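PDB 1TY0: putative exotoxin (superantigen) from Streptococcus pyogenes, which probably acts as a superantigenic toxin that engages T-cell receptors, can dimerise through the same surface, and binds zinc. Local coordinates for residues Cys28-Leu33 and Thr62-Asn67; Thr34-Tyr39 and Val56-Thr61. All coordinates share one frame; numbering follows the deposited sequence.

Interaction 1: residues Cys28-Leu33 and Thr62-Asn67; sequences CNIDYL and TKFTKN
In the OB-fold domain of this superantigen, the bulged strand 28-33 receives the loop that leads into strand 69-74, and Ile30 and Leu33 meet Phe64 to Asn67 along it. A backbone hydrogen bond joins them: Asn67 N to Ile30 O, 2.7 Å long with an N-H...O angle of 158°; the donor lies in the carbonyl plane. Beside it the side chains of Asn29 and Asn67 meet with their amide planes nearly coplanar, 23° apart.

Apolar side chains pack next to the backbone bond. Leu33 points toward the loop, and its CD1 branch does the touching, 4.1 Å from Phe64 CB and in van der Waals contact with the backbone at Phe64 O, 3.5 Å away. Ile30 is extended (chi2 -179°), which carries CD1 to 3.9 Å from Phe64 CB, the two side chains crossing at about a right angle. Phe64 itself is buried, its ring meeting Phe38 edge-to-face and its side chain touching Val70. On the exposed side, Lys66 runs beside Tyr32 in the same direction, with Lys66 CD 4.0 Å from Tyr32 CD1.

Asp31 and Tyr32 both pair through their backbones with Tyr39 of strand 37-41, a classic beta bulge. The whole is a loop packed against a bulged strand of the OB-fold sheet, with the backbone bond close to where the loop joins strand 69-74.

Interaction 2: residues Thr34-Tyr39 and Val56-Thr61; sequences TTHDFY and VESYIT
With chi1 at -63°, His36 places CG beside the backbone N, from where the ring reaches Ser58, while Thr61 (chi1 57°) holds OG1 between its backbone N and carbonyl carbon, facing Thr34. The methyl CG2 of Thr61 is thereby directed at Phe38. These groups join the turn after strand 28-33 and the start of strand 37-41 to the loop after strand 51-55 in the OB-fold domain.

His36 NE2 and Ser58 OG are hydrogen bonded at 2.9 Å, with OG near the ring plane; either atom could be the donor. The other ring nitrogen, ND1, bonds to Thr35 OG1, and these two links restrict rotation of the imidazole. The backbone of the same histidine is held too: Val56 N donates to His36 O at 2.8 Å, nearly straight (169°), though the donor is tilted from the carbonyl plane. Thr61 OG1 donates to Thr34 O at 2.8 Å, this time in the carbonyl plane.

Phe38 supplies the apolar half. Thr61 CG2 sits over the centre of one face, 4.0 Å from the ring centroid, as a CH-pi contact, whereas Val56 CG1 approaches the edge, 3.9 Å from Phe38 CE2. Ile60 CG2 also lies near the ring plane, 4.0 Å from CE2 of Phe38. One water donates to Thr35 O and Glu57 O and accepts from Thr61 N, bridging the two segments.

The chemistry implies a division of labour within Thr61: the hydroxyl of this buried residue has a defined carbonyl acceptor while its methyl packs on the aromatic face, and both histidine nitrogens are engaged with hydroxyls.

In the fold
From the N terminus, the chain passes through strand 28-33, turns at 34-36 and returns along strand 37-41, its antiparallel neighbour. After strand 51-55 it enters the long connection to strand 69-74, whose first part, 56-61, closes the inner loop on 34-39 in interaction 2. The next part, 62-67, closes the outer loop on 28-33 in interaction 1, so interaction 2 is nested inside it. Their centres are 10 Å apart. The backbone pairing of the two strands and the packing of Leu33 on Phe38 join the two contacts. Together they tie this connection to the hairpin within the OB-fold domain.

Interaction 1: residues Cys28-Leu33 and Thr62-Asn67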
ATOM      1  N   CYS A  28     -12.410 -15.396   4.850  1.00 12.85           N
ATOM      2  CA  CYS A  28     -12.253 -14.895   6.211  1.00 13.45           C
ATOM      3  C   CYS A  28     -13.580 -14.912   6.955  1.00 13.24           C
ATOM      4  O   CYS A  28     -14.634 -14.675   6.369  1.00 14.17           O
ATOM      5  CB  CYS A  28     -11.726 -13.465   6.177  1.00 14.55           C
ATOM      6  SG  CYS A  28     -10.186 -13.323   5.270  1.00 19.49           S
ATOM      7  N   ASN A  29     -13.522 -15.158   8.255  1.00 12.82           N
ATOM      8  CA  ASN A  29     -14.738 -15.224   9.056  1.00 11.69           C
ATOM      9  C   ASN A  29     -15.242 -13.887   9.576  1.00 11.53           C
ATOM     10  O   ASN A  29     -14.467 -13.074  10.087  1.00 12.00           O
ATOM     11  CB  ASN A  29     -14.527 -16.157  10.249  1.00 14.20           C
ATOM     12  CG  ASN A  29     -15.803 -16.397  11.025  1.00 13.19           C
ATOM     13  OD1 ASN A  29     -16.026 -15.812  12.087  1.00 15.73           O
ATOM     14  ND2 ASN A  29     -16.661 -17.251  10.487  1.00 13.77           N
ATOM     15  N   ILE A  30     -16.546 -13.663   9.443  1.00 11.85           N
ATOM     16  CA  ILE A  30     -17.164 -12.447   9.966  1.00 10.35           C
ATOM     17  C   ILE A  30     -17.346 -12.703  11.454  1.00 11.66           C
ATOM     18  O   ILE A  30     -18.216 -13.479  11.852  1.00 11.26           O
ATOM     19  CB  ILE A  30     -18.558 -12.184   9.349  1.00 10.38           C
ATOM     20  CG1 ILE A  30     -18.422 -11.881   7.852  1.00 10.72           C
ATOM     21  CG2 ILE A  30     -19.233 -11.008  10.065  1.00 12.24           C
ATOM     22  CD1 ILE A  30     -19.739 -11.582   7.157  1.00 13.29           C
ATOM     23  N   ASP A  31     -16.522 -12.065  12.276  1.00  9.81           N
ATOM     24  CA  ASP A  31     -16.612 -12.253  13.722  1.00 11.37           C
ATOM     25  C   ASP A  31     -17.761 -11.476  14.340  1.00 11.19           C
ATOM     26  O   ASP A  31     -18.395 -11.938  15.296  1.00 12.40           O
ATOM     27  CB  ASP A  31     -15.305 -11.848  14.406  1.00 11.24           C
ATOM     28  CG  ASP A  31     -14.261 -12.950  14.373  1.00 13.17           C
ATOM     29  OD1 ASP A  31     -14.573 -14.063  13.902  1.00 14.43           O
ATOM     30  OD2 ASP A  31     -13.127 -12.709  14.828  1.00 14.42           O
ATOM     31  N   TYR A  32     -18.030 -10.294  13.807  1.00 11.37           N
ATOM     32  CA  TYR A  32     -19.114  -9.481  14.343  1.00 10.59           C
ATOM     33  C   TYR A  32     -19.629  -8.483  13.315  1.00 12.73           C
ATOM     34  O   TYR A  32     -18.881  -8.031  12.437  1.00 12.70           O
ATOM     35  CB  TYR A  32     -18.636  -8.736  15.597  1.00 10.86           C
ATOM     36  CG  TYR A  32     -19.763  -8.258  16.475  1.00 11.40           C
ATOM     37  CD1 TYR A  32     -20.533  -9.165  17.207  1.00 12.68           C
ATOM     38  CD2 TYR A  32     -20.082  -6.905  16.554  1.00 12.75           C
ATOM     39  CE1 TYR A  32     -21.595  -8.732  17.996  1.00 13.32           C
ATOM     40  CE2 TYR A  32     -21.146  -6.462  17.341  1.00 15.05           C
ATOM     41  CZ  TYR A  32     -21.894  -7.382  18.059  1.00 13.52           C
ATOM     42  OH  TYR A  32     -22.938  -6.940  18.837  1.00 13.72           O
ATOM     43  N   LEU A  33     -20.916  -8.156  13.426  1.00 10.41           N
ATOM     44  CA  LEU A  33     -21.567  -7.203  12.535  1.00 12.09           C
ATOM     45  C   LEU A  33     -22.293  -6.124  13.329  1.00 13.32           C
ATOM     46  O   LEU A  33     -23.096  -6.425  14.214  1.00 15.40           O
ATOM     47  CB  LEU A  33     -22.597  -7.908  11.637  1.00 11.40           C
ATOM     48  CG  LEU A  33     -22.118  -8.939  10.612  1.00  9.18           C
ATOM     49  CD1 LEU A  33     -23.321  -9.671  10.024  1.00 11.40           C
ATOM     50  CD2 LEU A  33     -21.328  -8.239   9.511  1.00 11.23           C
ATOM     51  N   THR A  62     -26.705  -5.994   7.002  1.00 18.78           N
ATOM     52  CA  THR A  62     -27.913  -6.789   7.204  1.00 21.84           C
ATOM     53  C   THR A  62     -28.010  -7.901   6.163  1.00 22.14           C
ATOM     54  O   THR A  62     -28.750  -8.870   6.347  1.00 21.78           O
ATOM     55  CB  THR A  62     -29.179  -5.907   7.131  1.00 23.32           C
ATOM     56  OG1 THR A  62     -29.198  -5.190   5.890  1.00 27.55           O
ATOM     57  CG2 THR A  62     -29.193  -4.908   8.278  1.00 25.96           C
ATOM     58  N   LYS A  63     -27.255  -7.761   5.077  1.00 20.91           N
ATOM     59  CA  LYS A  63     -27.241  -8.755   4.005  1.00 22.04           C
ATOM     60  C   LYS A  63     -26.352  -9.940   4.378  1.00 20.77           C
ATOM     61  O   LYS A  63     -26.370 -10.974   3.710  1.00 21.54           O
ATOM     62  CB  LYS A  63     -26.713  -8.136   2.707  1.00 22.99           C
ATOM     63  CG  LYS A  63     -27.516  -6.961   2.175  1.00 26.01           C
ATOM     64  CD  LYS A  63     -26.861  -6.411   0.915  1.00 29.28           C
ATOM     65  CE  LYS A  63     -27.563  -5.170   0.401  1.00 31.33           C
ATOM     66  NZ  LYS A  63     -26.881  -4.631  -0.814  1.00 34.12           N
ATOM     67  N   PHE A  64     -25.577  -9.780   5.448  1.00 18.06           N
ATOM     68  CA  PHE A  64     -24.664 -10.820   5.906  1.00 16.29           C
ATOM     69  C   PHE A  64     -25.035 -11.345   7.295  1.00 18.33           C
ATOM     70  O   PHE A  64     -25.926 -10.807   7.952  1.00 19.07           O
ATOM     71  CB  PHE A  64     -23.233 -10.265   5.923  1.00 15.26           C
ATOM     72  CG  PHE A  64     -22.715  -9.876   4.561  1.00 13.05           C
ATOM     73  CD1 PHE A  64     -23.071  -8.660   3.988  1.00 12.99           C
ATOM     74  CD2 PHE A  64     -21.880 -10.734   3.850  1.00 14.89           C
ATOM     75  CE1 PHE A  64     -22.598  -8.299   2.721  1.00 14.37           C
ATOM     76  CE2 PHE A  64     -21.404 -10.388   2.591  1.00 12.70           C
ATOM     77  CZ  PHE A  64     -21.763  -9.167   2.021  1.00 15.88           C
ATOM     78  N   THR A  65     -24.351 -12.397   7.737  1.00 17.85           N
ATOM     79  CA  THR A  65     -24.606 -12.973   9.054  1.00 18.65           C
ATOM     80  C   THR A  65     -23.283 -13.343   9.722  1.00 17.94           C
ATOM     81  O   THR A  65     -22.308 -13.662   9.042  1.00 17.60           O
ATOM     82  CB  THR A  65     -25.494 -14.239   8.960  1.00 21.82           C
ATOM     83  OG1 THR A  65     -24.754 -15.303   8.355  1.00 24.84           O
ATOM     84  CG2 THR A  65     -26.730 -13.962   8.123  1.00 23.36           C
ATOM     85  N   LYS A  66     -23.239 -13.287  11.051  1.00 16.60           N
ATOM     86  CA  LYS A  66     -22.012 -13.630  11.760  1.00 17.32           C
ATOM     87  C   LYS A  66     -21.555 -15.034  11.400  1.00 18.12           C
ATOM     88  O   LYS A  66     -22.370 -15.929  11.158  1.00 16.67           O
ATOM     89  CB  LYS A  66     -22.199 -13.538  13.280  1.00 18.33           C
ATOM     90  CG  LYS A  66     -22.408 -12.135  13.811  1.00 20.57           C
ATOM     91  CD  LYS A  66     -22.462 -12.126  15.334  1.00 20.83           C
ATOM     92  CE  LYS A  66     -23.639 -12.933  15.860  1.00 23.65           C
ATOM     93  NZ  LYS A  66     -23.720 -12.910  17.349  1.00 24.28           N
ATOM     94  N   ASN A  67     -20.238 -15.197  11.363  1.00 16.88           N
ATOM     95  CA  ASN A  67     -19.569 -16.453  11.054  1.00 17.38           C
ATOM     96  C   ASN A  67     -19.704 -16.934   9.616  1.00 17.35           C
ATOM     97  O   ASN A  67     -19.421 -18.088   9.302  1.00 19.78           O
ATOM     98  CB  ASN A  67     -19.998 -17.528  12.046  1.00 19.04           C
ATOM     99  CG  ASN A  67     -19.635 -17.156  13.467  1.00 18.96           C
ATOM    100  OD1 ASN A  67     -18.517 -16.709  13.728  1.00 16.93           O
ATOM    101  ND2 ASN A  67     -20.575 -17.324  14.390  1.00 19.98           N
TER

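Interaction 2: residues Thr34-Tyr39 and Val56-Thr61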
ATOM      1  N   THR A  34     -22.001  -4.869  13.019  1.00 12.38           N
ATOM      2  CA  THR A  34     -22.685  -3.763  13.670  1.00 11.91           C
ATOM      3  C   THR A  34     -23.538  -3.136  12.574  1.00 12.71           C
ATOM      4  O   THR A  34     -23.571  -3.638  11.446  1.00 12.45           O
ATOM      5  CB  THR A  34     -21.698  -2.728  14.243  1.00 12.51           C
ATOM      6  OG1 THR A  34     -20.936  -2.151  13.177  1.00 11.32           O
ATOM      7  CG2 THR A  34     -20.762  -3.388  15.237  1.00 13.40           C
ATOM      8  N   THR A  35     -24.221  -2.046  12.888  1.00 11.85           N
ATOM      9  CA  THR A  35     -25.081  -1.400  11.913  1.00 13.10           C
ATOM     10  C   THR A  35     -24.353  -0.928  10.659  1.00 11.71           C
ATOM     11  O   THR A  35     -24.927  -0.923   9.574  1.00 13.34           O
ATOM     12  CB  THR A  35     -25.810  -0.193  12.536  1.00 12.95           C
ATOM     13  OG1 THR A  35     -24.854   0.804  12.912  1.00 14.69           O
ATOM     14  CG2 THR A  35     -26.587  -0.625  13.774  1.00 14.53           C
ATOM     15  N   HIS A  36     -23.087  -0.548  10.803  1.00 10.76           N
ATOM     16  CA  HIS A  36     -22.325  -0.051   9.666  1.00 10.06           C
ATOM     17  C   HIS A  36     -20.904  -0.592   9.529  1.00 11.49           C
ATOM     18  O   HIS A  36     -20.119  -0.075   8.725  1.00 11.43           O
ATOM     19  CB  HIS A  36     -22.285   1.480   9.704  1.00 11.00           C
ATOM     20  CG  HIS A  36     -23.631   2.121   9.567  1.00 11.49           C
ATOM     21  ND1 HIS A  36     -24.539   2.180  10.605  1.00 13.29           N
ATOM     22  CD2 HIS A  36     -24.242   2.694   8.502  1.00 14.37           C
ATOM     23  CE1 HIS A  36     -25.648   2.762  10.183  1.00 12.99           C
ATOM     24  NE2 HIS A  36     -25.494   3.083   8.911  1.00 13.88           N
ATOM     25  N   ASP A  37     -20.565  -1.623  10.298  1.00  9.49           N
ATOM     26  CA  ASP A  37     -19.221  -2.195  10.218  1.00 10.71           C
ATOM     27  C   ASP A  37     -19.171  -3.716  10.211  1.00 10.60           C
ATOM     28  O   ASP A  37     -19.958  -4.386  10.882  1.00 12.26           O
ATOM     29  CB  ASP A  37     -18.357  -1.716  11.391  1.00 12.70           C
ATOM     30  CG  ASP A  37     -17.996  -0.252  11.301  1.00 16.20           C
ATOM     31  OD1 ASP A  37     -18.861   0.583  11.638  1.00 15.82           O
ATOM     32  OD2 ASP A  37     -16.849   0.067  10.896  1.00 12.92           O
ATOM     33  N   PHE A  38     -18.224  -4.246   9.439  1.00 10.63           N
ATOM     34  CA  PHE A  38     -17.967  -5.679   9.377  1.00 10.47           C
ATOM     35  C   PHE A  38     -16.688  -5.823  10.198  1.00 10.29           C
ATOM     36  O   PHE A  38     -15.749  -5.058   9.986  1.00 10.51           O
ATOM     37  CB  PHE A  38     -17.590  -6.143   7.964  1.00 11.01           C
ATOM     38  CG  PHE A  38     -18.724  -6.194   6.982  1.00 12.39           C
ATOM     39  CD1 PHE A  38     -19.484  -7.350   6.842  1.00 13.54           C
ATOM     40  CD2 PHE A  38     -18.979  -5.114   6.142  1.00 14.47           C
ATOM     41  CE1 PHE A  38     -20.485  -7.433   5.870  1.00 12.15           C
ATOM     42  CE2 PHE A  38     -19.979  -5.187   5.168  1.00 11.83           C
ATOM     43  CZ  PHE A  38     -20.730  -6.353   5.036  1.00 12.36           C
ATOM     44  N   TYR A  39     -16.643  -6.761  11.140  1.00  8.44           N
ATOM     45  CA  TYR A  39     -15.406  -6.999  11.881  1.00 11.00           C
ATOM     46  C   TYR A  39     -15.010  -8.402  11.465  1.00 11.11           C
ATOM     47  O   TYR A  39     -15.610  -9.383  11.901  1.00 11.11           O
ATOM     48  CB  TYR A  39     -15.627  -6.885  13.389  1.00 10.21           C
ATOM     49  CG  TYR A  39     -15.769  -5.444  13.805  1.00 10.72           C
ATOM     50  CD1 TYR A  39     -14.674  -4.577  13.756  1.00 13.21           C
ATOM     51  CD2 TYR A  39     -17.011  -4.920  14.152  1.00 14.84           C
ATOM     52  CE1 TYR A  39     -14.817  -3.223  14.034  1.00 15.85           C
ATOM     53  CE2 TYR A  39     -17.165  -3.563  14.430  1.00 17.09           C
ATOM     54  CZ  TYR A  39     -16.065  -2.723  14.366  1.00 18.92           C
ATOM     55  OH  TYR A  39     -16.213  -1.374  14.614  1.00 23.41           O
ATOM     56  N   VAL A  56     -19.336   0.530   6.122  1.00 11.02           N
ATOM     57  CA  VAL A  56     -20.221   0.655   4.971  1.00 12.47           C
ATOM     58  C   VAL A  56     -21.452   1.517   5.220  1.00 14.78           C
ATOM     59  O   VAL A  56     -21.688   2.001   6.330  1.00 14.48           O
ATOM     60  CB  VAL A  56     -20.697  -0.734   4.483  1.00 11.19           C
ATOM     61  CG1 VAL A  56     -19.515  -1.532   3.928  1.00 11.28           C
ATOM     62  CG2 VAL A  56     -21.347  -1.502   5.633  1.00 11.79           C
ATOM     63  N   GLU A  57     -22.224   1.710   4.157  1.00 15.32           N
ATOM     64  CA  GLU A  57     -23.453   2.484   4.226  1.00 17.87           C
ATOM     65  C   GLU A  57     -24.528   1.645   4.903  1.00 17.29           C
ATOM     66  O   GLU A  57     -24.343   0.449   5.131  1.00 16.15           O
ATOM     67  CB  GLU A  57     -23.892   2.894   2.814  1.00 19.44           C
ATOM     68  CG  GLU A  57     -23.157   4.118   2.286  1.00 22.84           C
ATOM     69  CD  GLU A  57     -23.423   4.393   0.811  1.00 27.50           C
ATOM     70  OE1 GLU A  57     -24.514   4.039   0.314  1.00 28.34           O
ATOM     71  OE2 GLU A  57     -22.537   4.981   0.151  1.00 30.21           O
ATOM     72  N   SER A  58     -25.651   2.274   5.232  1.00 18.66           N
ATOM     73  CA  SER A  58     -26.742   1.583   5.901  1.00 19.99           C
ATOM     74  C   SER A  58     -27.282   0.395   5.101  1.00 20.93           C
ATOM     75  O   SER A  58     -27.200   0.366   3.872  1.00 22.19           O
ATOM     76  CB  SER A  58     -27.888   2.564   6.169  1.00 20.03           C
ATOM     77  OG  SER A  58     -27.421   3.735   6.818  1.00 23.29           O
ATOM     78  N   TYR A  59     -27.817  -0.584   5.824  1.00 21.39           N
ATOM     79  CA  TYR A  59     -28.427  -1.777   5.241  1.00 23.13           C
ATOM     80  C   TYR A  59     -27.566  -2.627   4.310  1.00 20.61           C
ATOM     81  O   TYR A  59     -28.039  -3.141   3.294  1.00 20.26           O
ATOM     82  CB  TYR A  59     -29.728  -1.371   4.549  1.00 26.68           C
ATOM     83  CG  TYR A  59     -30.689  -0.727   5.522  1.00 31.15           C
ATOM     84  CD1 TYR A  59     -31.271  -1.473   6.546  1.00 32.47           C
ATOM     85  CD2 TYR A  59     -30.961   0.639   5.463  1.00 32.45           C
ATOM     86  CE1 TYR A  59     -32.100  -0.874   7.494  1.00 35.02           C
ATOM     87  CE2 TYR A  59     -31.789   1.250   6.407  1.00 34.95           C
ATOM     88  CZ  TYR A  59     -32.353   0.488   7.418  1.00 35.38           C
ATOM     89  OH  TYR A  59     -33.173   1.084   8.354  1.00 36.58           O
ATOM     90  N   ILE A  60     -26.299  -2.781   4.679  1.00 16.81           N
ATOM     91  CA  ILE A  60     -25.368  -3.600   3.917  1.00 16.53           C
ATOM     92  C   ILE A  60     -25.005  -4.788   4.798  1.00 15.49           C
ATOM     93  O   ILE A  60     -25.052  -5.936   4.363  1.00 15.53           O
ATOM     94  CB  ILE A  60     -24.083  -2.814   3.552  1.00 15.90           C
ATOM     95  CG1 ILE A  60     -24.412  -1.711   2.541  1.00 19.68           C
ATOM     96  CG2 ILE A  60     -23.021  -3.766   3.001  1.00 14.72           C
ATOM     97  CD1 ILE A  60     -24.959  -2.215   1.235  1.00 24.29           C
ATOM     98  N   THR A  61     -24.657  -4.516   6.055  1.00 16.28           N
ATOM     99  CA  THR A  61     -24.302  -5.603   6.957  1.00 15.77           C
ATOM    100  C   THR A  61     -25.502  -6.517   7.207  1.00 17.92           C
ATOM    101  O   THR A  61     -25.339  -7.675   7.580  1.00 16.03           O
ATOM    102  CB  THR A  61     -23.771  -5.084   8.321  1.00 15.46           C
ATOM    103  OG1 THR A  61     -24.745  -4.229   8.928  1.00 14.37           O
ATOM    104  CG2 THR A  61     -22.463  -4.323   8.132  1.00 14.79           C
TER
HETATM  105  O   HOH W   1     -24.706  -1.776   6.851  1.00 14.70           O